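Local coordinates for protein endoglucanase (Fervidobacterium pennivorans DSM 9078, PDB 6KDD) that probably hydrolyses beta-glucosidic bonds in cellulose-like glucans, as a family 5 glycoside hydrolase, at residues Asn17-Lys22 with Asn136-Ile141; His86-Ala91 with Leu96-Asn101; Pro207-His212 with Pro220-Gly225; Lys274-Val279 with Glu311-Ala316. All coordinates share one frame; numbering follows the deposited sequence.

Contact 1. Residues Asn17-Lys22 with Asn136-Ile141; sequences NKIIGK and NLFFEI
Phe138 is gripped at the outer end of its ring by two consecutive isoleucines, Ile19 and Ile20. The contact is apolar; no hydrogen bond crosses between Asn17-Lys22 and Asn136-Ile141. CE2 of Phe138 meets CG1 of Ile20 at 3.5 Å. CD1 of Ile20 lies in the plane of the ring, at its edge, 3.6 Å from Phe138 CE2. Ile20 has CG1 anti to its carbonyl carbon (chi1 -58°), and this brings CG1 and CD1 up against the ring. CZ of Phe138 meets the other isoleucine, with Ile19 CG1 at 3.9 Å. The tip of Ile19 goes on to the neighbouring residue, where Ile19 CD1 touches Asn136 CB at 3.7 Å. With an alanine at Phe138, the two isoleucines would probably lose the ring they pack on, opening a gap at the helix end.

The polar groups look to other partners. Ile19 O accepts from Thr97 OG1, and Ile20 O pairs with Ser57 OG. Gly21, with positive phi, ends helix 13-20 and turns the chain into strand 22-25. This is a short N-terminal helix set against the N-terminal end of a (beta/alpha)8 TIM barrel, the fold of family 5 glycoside hydrolases.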
loop_
_atom_site.group_PDB
_atom_site.type_symbol
_atom_site.label_atom_id
_atom_site.label_comp_id
_atom_site.label_asym_id
_atom_site.label_seq_id
_atom_site.Cartn_x
_atom_site.Cartn_y
_atom_site.Cartn_z
ATOM N N ASN A 17 -9.129 -2.689 11.023
ATOM C CA ASN A 17 -8.060 -1.747 10.763
ATOM C C ASN A 17 -6.997 -1.944 11.825
ATOM O O ASN A 17 -5.797 -1.849 11.557
ATOM C CB ASN A 17 -8.542 -0.297 10.830
ATOM C CG ASN A 17 -7.582 0.653 10.147
ATOM O OD1 ASN A 17 -6.992 0.291 9.125
ATOM N ND2 ASN A 17 -7.455 1.865 10.674
ATOM N N LYS A 18 -7.452 -2.198 13.051
ATOM C CA LYS A 18 -6.511 -2.453 14.130
ATOM C C LYS A 18 -5.663 -3.706 13.891
ATOM O O LYS A 18 -4.606 -3.812 14.503
ATOM C CB LYS A 18 -7.226 -2.556 15.480
ATOM C CG LYS A 18 -7.616 -1.206 16.067
ATOM C CD LYS A 18 -8.588 -1.312 17.238
ATOM C CE LYS A 18 -9.282 0.011 17.498
ATOM N NZ LYS A 18 -9.495 0.229 18.947
ATOM N N ILE A 19 -6.099 -4.672 13.059
ATOM C CA ILE A 19 -5.193 -5.799 12.874
ATOM C C ILE A 19 -4.230 -5.541 11.708
ATOM O O ILE A 19 -3.325 -6.336 11.493
ATOM C CB ILE A 19 -5.868 -7.184 12.790
ATOM C CG1 ILE A 19 -6.688 -7.349 11.505
ATOM C CG2 ILE A 19 -6.651 -7.510 14.078
ATOM C CD1 ILE A 19 -6.866 -8.788 11.101
ATOM N N ILE A 20 -4.413 -4.450 10.952
ATOM C CA ILE A 20 -3.317 -3.961 10.124
ATOM C C ILE A 20 -2.209 -3.458 11.034
ATOM O O ILE A 20 -1.049 -3.862 10.886
ATOM C CB ILE A 20 -3.807 -2.879 9.157
ATOM C CG1 ILE A 20 -4.917 -3.465 8.284
ATOM C CG2 ILE A 20 -2.655 -2.361 8.312
ATOM C CD1 ILE A 20 -5.666 -2.476 7.433
ATOM N N GLY A 21 -2.578 -2.549 11.969
ATOM C CA GLY A 21 -1.627 -2.120 12.980
ATOM C C GLY A 21 -0.357 -1.559 12.350
ATOM O O GLY A 21 -0.440 -0.644 11.530
ATOM N N LYS A 22 0.787 -2.133 12.741
ATOM C CA LYS A 22 2.101 -1.728 12.278
ATOM C C LYS A 22 2.482 -2.613 11.086
ATOM O O LYS A 22 2.585 -3.830 11.249
ATOM C CB LYS A 22 3.126 -1.969 13.389
ATOM C CG LYS A 22 2.814 -1.347 14.751
ATOM C CD LYS A 22 3.993 -1.590 15.701
ATOM C CE LYS A 22 3.843 -1.019 17.099
ATOM N NZ LYS A 22 2.917 0.137 17.063
ATOM N N ASN A 136 -7.953 -12.449 7.959
ATOM C CA ASN A 136 -6.818 -11.536 8.053
ATOM C C ASN A 136 -6.043 -11.431 6.723
ATOM O O ASN A 136 -4.901 -10.949 6.729
ATOM C CB ASN A 136 -5.929 -11.875 9.261
ATOM C CG ASN A 136 -5.395 -13.293 9.226
ATOM O OD1 ASN A 136 -5.999 -14.169 8.631
ATOM N ND2 ASN A 136 -4.239 -13.504 9.821
ATOM N N LEU A 137 -6.629 -11.923 5.620
ATOM C CA LEU A 137 -6.193 -11.592 4.266
ATOM C C LEU A 137 -7.181 -10.548 3.746
ATOM O O LEU A 137 -8.402 -10.818 3.678
ATOM C CB LEU A 137 -6.229 -12.843 3.365
ATOM C CG LEU A 137 -6.016 -12.535 1.871
ATOM C CD1 LEU A 137 -4.611 -11.951 1.671
ATOM C CD2 LEU A 137 -6.286 -13.767 0.986
ATOM N N PHE A 138 -6.678 -9.344 3.485
ATOM C CA PHE A 138 -7.488 -8.270 2.928
ATOM C C PHE A 138 -7.132 -8.047 1.463
ATOM O O PHE A 138 -6.010 -8.360 1.024
ATOM C CB PHE A 138 -7.272 -6.946 3.676
ATOM C CG PHE A 138 -7.542 -6.885 5.156
ATOM C CD1 PHE A 138 -8.127 -7.947 5.863
ATOM C CD2 PHE A 138 -7.201 -5.734 5.861
ATOM C CE1 PHE A 138 -8.320 -7.868 7.239
ATOM C CE2 PHE A 138 -7.425 -5.648 7.229
ATOM C CZ PHE A 138 -8.010 -6.707 7.909
ATOM N N PHE A 139 -8.110 -7.515 0.706
ATOM C CA PHE A 139 -7.927 -7.202 -0.706
ATOM C C PHE A 139 -7.845 -5.675 -0.878
ATOM O O PHE A 139 -8.452 -4.932 -0.106
ATOM C CB PHE A 139 -9.106 -7.669 -1.557
ATOM C CG PHE A 139 -9.326 -9.154 -1.626
ATOM C CD1 PHE A 139 -8.314 -10.066 -1.298
ATOM C CD2 PHE A 139 -10.567 -9.640 -1.999
ATOM C CE1 PHE A 139 -8.527 -11.441 -1.349
ATOM C CE2 PHE A 139 -10.774 -11.017 -2.047
ATOM C CZ PHE A 139 -9.760 -11.914 -1.732
ATOM N N GLU A 140 -7.053 -5.215 -1.864
ATOM C CA GLU A 140 -6.964 -3.778 -2.099
ATOM C C GLU A 140 -7.122 -3.585 -3.604
ATOM O O GLU A 140 -6.326 -4.069 -4.398
ATOM C CB GLU A 140 -5.654 -3.205 -1.531
ATOM C CG GLU A 140 -5.427 -1.744 -1.952
ATOM C CD GLU A 140 -4.061 -1.212 -1.523
ATOM O OE1 GLU A 140 -3.204 -2.031 -1.102
ATOM O OE2 GLU A 140 -3.854 0.035 -1.593
ATOM N N ILE A 141 -8.218 -2.941 -4.014
ATOM C CA ILE A 141 -8.580 -3.011 -5.432
ATOM C C ILE A 141 -7.468 -2.494 -6.345
ATOM O O ILE A 141 -7.087 -3.140 -7.324
ATOM C CB ILE A 141 -9.907 -2.252 -5.669
ATOM C CG1 ILE A 141 -11.038 -3.021 -4.975
ATOM C CG2 ILE A 141 -10.144 -2.090 -7.171
ATOM C CD1 ILE A 141 -12.412 -2.398 -5.106
#

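Contact 2. Residues His86-Ala91 with Leu96-Asn101; sequences HVVDRA and LTVIIN. With NI (nickel (II) ion), chain C.
Ala91 presses its CB against CG2 of Val98 at 3.4 Å, tighter than usual for two carbons. Both side chains point across the contact, and the small alanine lets helix and strand come close. Val98 holds CG1 anti to its backbone N (chi1 -177°), which turns CG2 to the alanine. Val88 lies one helical turn earlier. Its CG2 meets CG2 of Ile100 at 3.7 Å, and the two side chains cross at about a right angle. In Ile100, CG1 sits between the backbone N and the carbonyl carbon (chi1 56°), and the CG2 branch is the one offered to the helix. Val88 CG2 also lies 4.4 Å from Val98 CG1, a looser approach.

One hydrogen bond joins the segments. Leu96 N donates to Ala91 O at 3.2 Å, with an N-H...O angle of 160°. CB of Leu96 rests 3.5 Å from the same oxygen.

On a different side of the helix, His86 ND1 binds a nickel ion at 2.1 Å. Water 1 is a second ligand. His86 NE2 is hydrogen-bonded to Asp44, which also forms a salt bridge with Arg90.

The segments run nearly antiparallel, as helix 78-93 returns into strand 97-101 of a beta-alpha-beta unit. Phe47 of helix 45-53 packs on Ala91. Strands 57-60 and 137-140 flank 97-101 in the barrel.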
loop_
_atom_site.group_PDB
_atom_site.type_symbol
_atom_site.label_atom_id
_atom_site.label_comp_id
_atom_site.label_asym_id
_atom_site.label_seq_id
_atom_site.Cartn_x
_atom_site.Cartn_y
_atom_site.Cartn_z
ATOM N N HIS A 86 1.739 -18.955 -2.541
ATOM C CA HIS A 86 2.865 -19.302 -1.677
ATOM C C HIS A 86 3.255 -18.169 -0.724
ATOM O O HIS A 86 3.509 -18.382 0.480
ATOM C CB HIS A 86 4.051 -19.878 -2.491
ATOM C CG HIS A 86 5.218 -20.249 -1.653
ATOM N ND1 HIS A 86 5.432 -21.535 -1.191
ATOM C CD2 HIS A 86 6.192 -19.490 -1.108
ATOM C CE1 HIS A 86 6.534 -21.584 -0.485
ATOM N NE2 HIS A 86 7.007 -20.339 -0.387
ATOM N N VAL A 87 3.399 -16.959 -1.295
ATOM C CA VAL A 87 3.784 -15.786 -0.533
ATOM C C VAL A 87 2.738 -15.480 0.532
ATOM O O VAL A 87 3.078 -15.242 1.705
ATOM C CB VAL A 87 3.993 -14.576 -1.482
ATOM C CG1 VAL A 87 4.209 -13.268 -0.715
ATOM C CG2 VAL A 87 5.146 -14.867 -2.463
ATOM N N VAL A 88 1.476 -15.381 0.103
ATOM C CA VAL A 88 0.386 -15.121 1.038
ATOM C C VAL A 88 0.410 -16.160 2.171
ATOM O O VAL A 88 0.289 -15.806 3.347
ATOM C CB VAL A 88 -0.961 -15.126 0.290
ATOM C CG1 VAL A 88 -2.114 -15.280 1.259
ATOM C CG2 VAL A 88 -1.126 -13.869 -0.545
ATOM N N ASP A 89 0.563 -17.445 1.807
ATOM C CA ASP A 89 0.530 -18.556 2.753
ATOM C C ASP A 89 1.636 -18.418 3.779
ATOM O O ASP A 89 1.382 -18.557 4.985
ATOM C CB ASP A 89 0.652 -19.944 2.085
ATOM C CG ASP A 89 -0.621 -20.385 1.376
ATOM O OD1 ASP A 89 -1.606 -19.634 1.403
ATOM O OD2 ASP A 89 -0.588 -21.408 0.704
ATOM N N ARG A 90 2.870 -18.122 3.314
ATOM C CA ARG A 90 3.967 -17.948 4.256
ATOM C C ARG A 90 3.716 -16.801 5.238
ATOM O O ARG A 90 4.084 -16.912 6.425
ATOM C CB ARG A 90 5.320 -17.774 3.543
ATOM C CG ARG A 90 5.783 -19.006 2.786
ATOM C CD ARG A 90 6.344 -20.058 3.743
ATOM N NE ARG A 90 7.039 -21.210 3.167
ATOM C CZ ARG A 90 6.816 -22.493 3.479
ATOM N NH1 ARG A 90 5.885 -22.828 4.365
ATOM N NH2 ARG A 90 7.504 -23.446 2.872
ATOM N N ALA A 91 3.150 -15.690 4.750
ATOM C CA ALA A 91 2.853 -14.563 5.618
ATOM C C ALA A 91 1.782 -14.931 6.657
ATOM O O ALA A 91 1.916 -14.615 7.837
ATOM C CB ALA A 91 2.429 -13.369 4.783
ATOM N N LEU A 96 0.824 -12.965 10.317
ATOM C CA LEU A 96 0.756 -11.574 9.866
ATOM C C LEU A 96 -0.564 -11.379 9.133
ATOM O O LEU A 96 -1.057 -12.299 8.495
ATOM C CB LEU A 96 1.921 -11.297 8.886
ATOM C CG LEU A 96 3.324 -11.254 9.488
ATOM C CD1 LEU A 96 4.369 -11.357 8.350
ATOM C CD2 LEU A 96 3.540 -9.940 10.252
ATOM N N THR A 97 -1.181 -10.204 9.304
ATOM C CA THR A 97 -2.238 -9.749 8.430
ATOM C C THR A 97 -1.627 -9.451 7.058
ATOM O O THR A 97 -0.488 -8.975 6.957
ATOM C CB THR A 97 -2.921 -8.512 9.024
ATOM O OG1 THR A 97 -3.472 -8.862 10.309
ATOM C CG2 THR A 97 -3.950 -7.909 8.082
ATOM N N VAL A 98 -2.359 -9.804 6.014
ATOM C CA VAL A 98 -1.818 -9.698 4.659
ATOM C C VAL A 98 -2.772 -8.879 3.796
ATOM O O VAL A 98 -3.965 -9.163 3.732
ATOM C CB VAL A 98 -1.554 -11.059 3.984
ATOM C CG1 VAL A 98 -0.919 -10.850 2.606
ATOM C CG2 VAL A 98 -0.696 -11.966 4.817
ATOM N N ILE A 99 -2.219 -7.904 3.088
ATOM C CA ILE A 99 -2.974 -7.141 2.121
ATOM C C ILE A 99 -2.360 -7.410 0.752
ATOM O O ILE A 99 -1.151 -7.191 0.548
ATOM C CB ILE A 99 -2.923 -5.635 2.430
ATOM C CG1 ILE A 99 -3.554 -5.335 3.785
ATOM C CG2 ILE A 99 -3.588 -4.890 1.261
ATOM C CD1 ILE A 99 -2.994 -4.120 4.512
ATOM N N ILE A 100 -3.211 -7.878 -0.166
ATOM C CA ILE A 100 -2.807 -8.024 -1.558
ATOM C C ILE A 100 -3.587 -7.007 -2.398
ATOM O O ILE A 100 -4.783 -6.765 -2.180
ATOM C CB ILE A 100 -3.012 -9.464 -2.081
ATOM C CG1 ILE A 100 -4.461 -9.946 -1.914
ATOM C CG2 ILE A 100 -2.030 -10.423 -1.403
ATOM C CD1 ILE A 100 -4.759 -11.212 -2.724
ATOM N N ASN A 101 -2.896 -6.450 -3.392
ATOM C CA ASN A 101 -3.535 -5.460 -4.238
ATOM C C ASN A 101 -3.367 -5.835 -5.711
ATOM O O ASN A 101 -2.836 -6.900 -6.060
ATOM C CB ASN A 101 -2.995 -4.055 -3.936
ATOM C CG ASN A 101 -1.602 -3.840 -4.488
ATOM O OD1 ASN A 101 -1.121 -4.595 -5.340
ATOM N ND2 ASN A 101 -0.947 -2.793 -4.004
HETATM NI NI NI C . 4.166 -23.247 -1.449
HETATM O O HOH W 1 6.003 -24.996 -1.734
#

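Contact 3. Residues Pro207-His212 with Pro220-Gly225; sequences PFNFTH and PTPPVG
Pro222 packs its ring against short helix 208-211 and the residue that follows it, touching Phe208, Asn209 and His212. Its CD lies 3.7 Å from His212 O, and CB and CG are also near this oxygen. Asn209 reaches the same ring with OD1, 4.0 Å from Pro222 CB, and the two side chains cross at about a right angle. Phe208 is more distant: its CE2 stands 4.4 Å from Pro222 CG, an oblique apolar approach.

No direct hydrogen bond joins the segments. Water 2 bridges the backbones instead. It donates to Asn209 O at 2.8 Å and to Pro223 O at 2.7 Å.

The site lies in the long connection of the TIM barrel between strand 198-204 and helix 232-252. Short helix 208-211 follows the strand, and the proline-rich chain folds back on it at the surface. Pro222 also accepts a backbone hydrogen bond from Gly214 through its carbonyl oxygen.

Within Pro207-His212, Pro207 occupies the N-cap position, and its O accepts from both Phe210 N and Thr211 N. CB of His212 sits over one face of the Phe208 ring, offset toward the rim. Phe208 carries CG opposite its backbone N (chi1 -167°), and this places the ring under that CB.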
loop_
_atom_site.group_PDB
_atom_site.type_symbol
_atom_site.label_atom_id
_atom_site.label_comp_id
_atom_site.label_asym_id
_atom_site.label_seq_id
_atom_site.Cartn_x
_atom_site.Cartn_y
_atom_site.Cartn_z
ATOM N N PRO A 207 7.182 16.391 2.722
ATOM C CA PRO A 207 7.301 17.122 1.459
ATOM C C PRO A 207 7.897 16.226 0.370
ATOM O O PRO A 207 8.905 15.566 0.601
ATOM C CB PRO A 207 8.354 18.216 1.775
ATOM C CG PRO A 207 8.512 18.233 3.286
ATOM C CD PRO A 207 8.162 16.831 3.732
ATOM N N PHE A 208 7.325 16.283 -0.842
ATOM C CA PHE A 208 7.776 15.440 -1.946
ATOM C C PHE A 208 9.241 15.697 -2.301
ATOM O O PHE A 208 9.965 14.781 -2.675
ATOM C CB PHE A 208 6.885 15.617 -3.185
ATOM C CG PHE A 208 7.094 14.564 -4.245
ATOM C CD1 PHE A 208 6.525 13.300 -4.120
ATOM C CD2 PHE A 208 7.885 14.823 -5.353
ATOM C CE1 PHE A 208 6.719 12.330 -5.099
ATOM C CE2 PHE A 208 8.080 13.857 -6.327
ATOM C CZ PHE A 208 7.511 12.610 -6.194
ATOM N N ASN A 209 9.690 16.954 -2.170
ATOM C CA ASN A 209 11.052 17.317 -2.553
ATOM C C ASN A 209 12.080 16.677 -1.627
ATOM O O ASN A 209 13.248 16.548 -1.994
ATOM C CB ASN A 209 11.246 18.838 -2.596
ATOM C CG ASN A 209 10.687 19.379 -3.895
ATOM O OD1 ASN A 209 10.405 18.615 -4.822
ATOM N ND2 ASN A 209 10.531 20.692 -3.983
ATOM N N PHE A 210 11.636 16.338 -0.413
ATOM C CA PHE A 210 12.484 15.633 0.536
ATOM C C PHE A 210 12.406 14.112 0.321
ATOM O O PHE A 210 13.430 13.454 0.129
ATOM C CB PHE A 210 12.076 15.999 1.966
ATOM C CG PHE A 210 12.714 15.099 2.997
ATOM C CD1 PHE A 210 14.089 15.127 3.205
ATOM C CD2 PHE A 210 11.961 14.155 3.685
ATOM C CE1 PHE A 210 14.688 14.253 4.102
ATOM C CE2 PHE A 210 12.566 13.304 4.599
ATOM C CZ PHE A 210 13.931 13.341 4.802
ATOM N N THR A 211 11.188 13.531 0.370
ATOM C CA THR A 211 11.102 12.070 0.343
ATOM C C THR A 211 11.514 11.498 -1.011
ATOM O O THR A 211 11.918 10.346 -1.078
ATOM C CB THR A 211 9.698 11.553 0.669
ATOM O OG1 THR A 211 8.832 12.117 -0.312
ATOM C CG2 THR A 211 9.241 11.974 2.054
ATOM N N HIS A 212 11.463 12.303 -2.084
ATOM C CA HIS A 212 11.792 11.729 -3.382
ATOM C C HIS A 212 12.992 12.407 -4.038
ATOM O O HIS A 212 13.127 12.339 -5.264
ATOM C CB HIS A 212 10.572 11.810 -4.300
ATOM C CG HIS A 212 9.591 10.725 -4.013
ATOM N ND1 HIS A 212 9.512 9.566 -4.779
ATOM C CD2 HIS A 212 8.668 10.611 -3.033
ATOM C CE1 HIS A 212 8.562 8.787 -4.289
ATOM N NE2 HIS A 212 8.032 9.408 -3.225
ATOM N N PRO A 220 10.788 15.890 -13.404
ATOM C CA PRO A 220 12.231 15.648 -13.340
ATOM C C PRO A 220 12.632 15.208 -11.933
ATOM O O PRO A 220 11.865 15.396 -10.991
ATOM C CB PRO A 220 12.789 17.034 -13.697
ATOM C CG PRO A 220 11.760 18.010 -13.125
ATOM C CD PRO A 220 10.426 17.278 -13.069
ATOM N N THR A 221 13.816 14.594 -11.820
ATOM C CA THR A 221 14.349 14.153 -10.545
ATOM C C THR A 221 14.594 15.360 -9.643
ATOM O O THR A 221 15.431 16.198 -9.951
ATOM C CB THR A 221 15.703 13.470 -10.731
ATOM O OG1 THR A 221 15.563 12.371 -11.628
ATOM C CG2 THR A 221 16.282 12.994 -9.421
ATOM N N PRO A 222 13.889 15.498 -8.497
ATOM C CA PRO A 222 14.240 16.524 -7.518
ATOM C C PRO A 222 15.687 16.360 -7.060
ATOM O O PRO A 222 16.173 15.246 -6.858
ATOM C CB PRO A 222 13.237 16.281 -6.379
ATOM C CG PRO A 222 12.075 15.612 -7.076
ATOM C CD PRO A 222 12.730 14.691 -8.077
ATOM N N PRO A 223 16.414 17.482 -6.866
ATOM C CA PRO A 223 17.806 17.427 -6.414
ATOM C C PRO A 223 17.979 16.885 -4.996
ATOM O O PRO A 223 17.121 17.099 -4.140
ATOM C CB PRO A 223 18.233 18.906 -6.426
ATOM C CG PRO A 223 16.929 19.673 -6.277
ATOM C CD PRO A 223 15.909 18.857 -7.042
ATOM N N VAL A 224 19.129 16.253 -4.776
ATOM C CA VAL A 224 19.575 15.677 -3.520
ATOM C C VAL A 224 19.970 16.800 -2.558
ATOM O O VAL A 224 20.078 17.959 -2.951
ATOM C CB VAL A 224 20.746 14.720 -3.816
ATOM C CG1 VAL A 224 21.921 15.462 -4.432
ATOM C CG2 VAL A 224 21.211 13.922 -2.607
ATOM N N GLY A 225 20.157 16.449 -1.286
ATOM C CA GLY A 225 20.687 17.355 -0.287
ATOM C C GLY A 225 19.594 18.055 0.516
ATOM O O GLY A 225 19.913 18.919 1.331
HETATM O O HOH W 2 14.596 18.015 -3.927
#

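Contact 4. Residues Lys274-Val279 with Glu311-Ala316; sequences KWTESV and EPLATA
Thr276 overlaps Leu313 and Ala316 with three of its side-chain atoms. CD1 of Leu313 comes to 3.6 Å from Thr276 OG1 and also touches CB; the two side chains cross at about a right angle. The Leu313 branch is carried there by CG standing anti to the backbone N (chi1 -172°). The methyl CG2 of Thr276 faces CB of Ala316 at 4.0 Å. OG1 packs against the leucine, but its polar partner is Arg272 O, one turn back in its own helix. The hydroxyl of this buried threonine is therefore satisfied.

Glu277 uses only the root of its side chain. Its CB lies 3.9 Å from Ala316 CB, and its CA is 3.8 Å from Ala316 O. These two residues also bring the backbones close, with CA atoms 4.3 Å apart. The Glu277 chain extends onward, and its carboxylate forms a salt bridge with Lys281. Ala316 O is taken by Arg280 NE.

The contact joins helix 269-285, which leads to the last barrel strand 289-292, to the C-terminal helix 313-318. Ala316, with only a methyl, lets the backbones come this close at Glu277 in the TIM barrel's outer layer. Other side chains of helix 269-285, among them Val279, face strand 256-261.

The start of the C-terminal helix is tied by Glu311. Its OE1 accepts from Thr315 OG1 at 2.6 Å and from Thr315 N at 3.2 Å, the two donors lying on opposite faces of the carboxylate plane. Glu311 OE2 pairs with Arg53.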
loop_
_atom_site.group_PDB
_atom_site.type_symbol
_atom_site.label_atom_id
_atom_site.label_comp_id
_atom_site.label_asym_id
_atom_site.label_seq_id
_atom_site.Cartn_x
_atom_site.Cartn_y
_atom_site.Cartn_z
ATOM N N LYS A 274 14.017 11.134 11.449
ATOM C CA LYS A 274 13.070 12.045 12.077
ATOM C C LYS A 274 11.748 12.125 11.326
ATOM O O LYS A 274 10.695 12.122 11.946
ATOM C CB LYS A 274 13.639 13.468 12.200
ATOM C CG LYS A 274 14.868 13.565 13.097
ATOM C CD LYS A 274 15.432 14.972 13.035
ATOM C CE LYS A 274 16.910 15.029 13.321
ATOM N NZ LYS A 274 17.511 16.210 12.651
ATOM N N TRP A 275 11.795 12.235 9.989
ATOM C CA TRP A 275 10.564 12.304 9.222
ATOM C C TRP A 275 9.715 11.051 9.481
ATOM O O TRP A 275 8.494 11.132 9.626
ATOM C CB TRP A 275 10.898 12.425 7.719
ATOM C CG TRP A 275 9.700 12.616 6.824
ATOM C CD1 TRP A 275 9.128 13.794 6.414
ATOM C CD2 TRP A 275 8.969 11.576 6.146
ATOM N NE1 TRP A 275 8.059 13.568 5.585
ATOM C CE2 TRP A 275 7.932 12.206 5.412
ATOM C CE3 TRP A 275 9.071 10.171 6.137
ATOM C CZ2 TRP A 275 7.032 11.480 4.632
ATOM C CZ3 TRP A 275 8.133 9.460 5.402
ATOM C CH2 TRP A 275 7.161 10.110 4.631
ATOM N N THR A 276 10.353 9.896 9.375
ATOM C CA THR A 276 9.630 8.614 9.457
ATOM C C THR A 276 8.980 8.448 10.836
ATOM O O THR A 276 7.807 8.103 10.955
ATOM C CB THR A 276 10.586 7.451 9.147
ATOM O OG1 THR A 276 11.084 7.610 7.819
ATOM C CG2 THR A 276 9.943 6.075 9.221
ATOM N N GLU A 277 9.748 8.736 11.891
ATOM C CA GLU A 277 9.216 8.688 13.247
ATOM C C GLU A 277 8.025 9.633 13.414
ATOM O O GLU A 277 6.976 9.281 13.977
ATOM C CB GLU A 277 10.348 8.971 14.244
ATOM C CG GLU A 277 9.907 8.825 15.689
ATOM C CD GLU A 277 10.924 9.183 16.770
ATOM O OE1 GLU A 277 12.138 9.325 16.469
ATOM O OE2 GLU A 277 10.498 9.307 17.926
ATOM N N SER A 278 8.162 10.853 12.875
ATOM C CA SER A 278 7.107 11.847 12.990
ATOM C C SER A 278 5.838 11.431 12.265
ATOM O O SER A 278 4.751 11.589 12.823
ATOM C CB SER A 278 7.564 13.181 12.468
ATOM O OG SER A 278 8.588 13.655 13.315
ATOM N N VAL A 279 5.980 10.976 11.003
ATOM C CA VAL A 279 4.842 10.495 10.239
ATOM C C VAL A 279 4.171 9.320 10.962
ATOM O O VAL A 279 2.935 9.264 11.075
ATOM C CB VAL A 279 5.242 10.142 8.794
ATOM C CG1 VAL A 279 4.148 9.339 8.124
ATOM C CG2 VAL A 279 5.479 11.426 7.985
ATOM N N GLU A 311 19.069 0.600 11.609
ATOM C CA GLU A 311 18.665 1.256 12.843
ATOM C C GLU A 311 19.363 2.614 12.877
ATOM O O GLU A 311 20.456 2.727 12.348
ATOM C CB GLU A 311 19.053 0.373 14.048
ATOM C CG GLU A 311 18.235 -0.914 14.134
ATOM C CD GLU A 311 16.766 -0.688 14.513
ATOM O OE1 GLU A 311 16.375 0.463 14.737
ATOM O OE2 GLU A 311 16.005 -1.681 14.663
ATOM N N PRO A 312 18.760 3.683 13.439
ATOM C CA PRO A 312 17.450 3.584 14.066
ATOM C C PRO A 312 16.226 3.744 13.146
ATOM O O PRO A 312 15.118 3.881 13.636
ATOM C CB PRO A 312 17.541 4.674 15.147
ATOM C CG PRO A 312 18.407 5.751 14.513
ATOM C CD PRO A 312 19.338 5.044 13.542
ATOM N N LEU A 313 16.386 3.627 11.825
ATOM C CA LEU A 313 15.206 3.835 10.993
ATOM C C LEU A 313 14.122 2.769 11.264
ATOM O O LEU A 313 12.945 3.091 11.255
ATOM C CB LEU A 313 15.619 3.860 9.520
ATOM C CG LEU A 313 14.535 4.262 8.508
ATOM C CD1 LEU A 313 14.043 5.690 8.678
ATOM C CD2 LEU A 313 15.075 4.050 7.105
ATOM N N ALA A 314 14.515 1.513 11.462
ATOM C CA ALA A 314 13.526 0.472 11.718
ATOM C C ALA A 314 12.721 0.816 12.962
ATOM O O ALA A 314 11.502 0.672 12.967
ATOM C CB ALA A 314 14.182 -0.889 11.806
ATOM N N THR A 315 13.397 1.315 14.019
ATOM C CA THR A 315 12.711 1.698 15.253
ATOM C C THR A 315 11.758 2.859 15.038
ATOM O O THR A 315 10.686 2.910 15.632
ATOM C CB THR A 315 13.691 2.059 16.385
ATOM O OG1 THR A 315 14.523 0.916 16.560
ATOM C CG2 THR A 315 12.957 2.340 17.681
ATOM N N ALA A 316 12.153 3.812 14.179
ATOM C CA ALA A 316 11.278 4.901 13.757
ATOM C C ALA A 316 9.962 4.335 13.205
ATOM O O ALA A 316 8.876 4.888 13.412
ATOM C CB ALA A 316 11.983 5.735 12.683
#

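How the contacts relate
Contacts 1 and 2 share the barrel wall. Strands 137-140 and 97-101 are neighbours there, and probable hydrogen bonds join Phe138 N to Val98 O (2.7 Å) and Glu140 N to Ile100 O (2.8 Å). Their centres are about 10 Å apart. Contacts 3 and 4 meet through Trp275, whose CZ2 lies 3.4 Å from Thr211 CG2. Contact 3 is on the opposite side of the chain's centre from contacts 1 and 2, with centres about 30 and 32 Å away. Contact 4 comes within about 8 Å of contact 1, nearest atoms, without touching. A nickel ion is bound at His86 of contact 2. A Tris molecule, probably from the crystallisation liquor, lies beside His212 of contact 3.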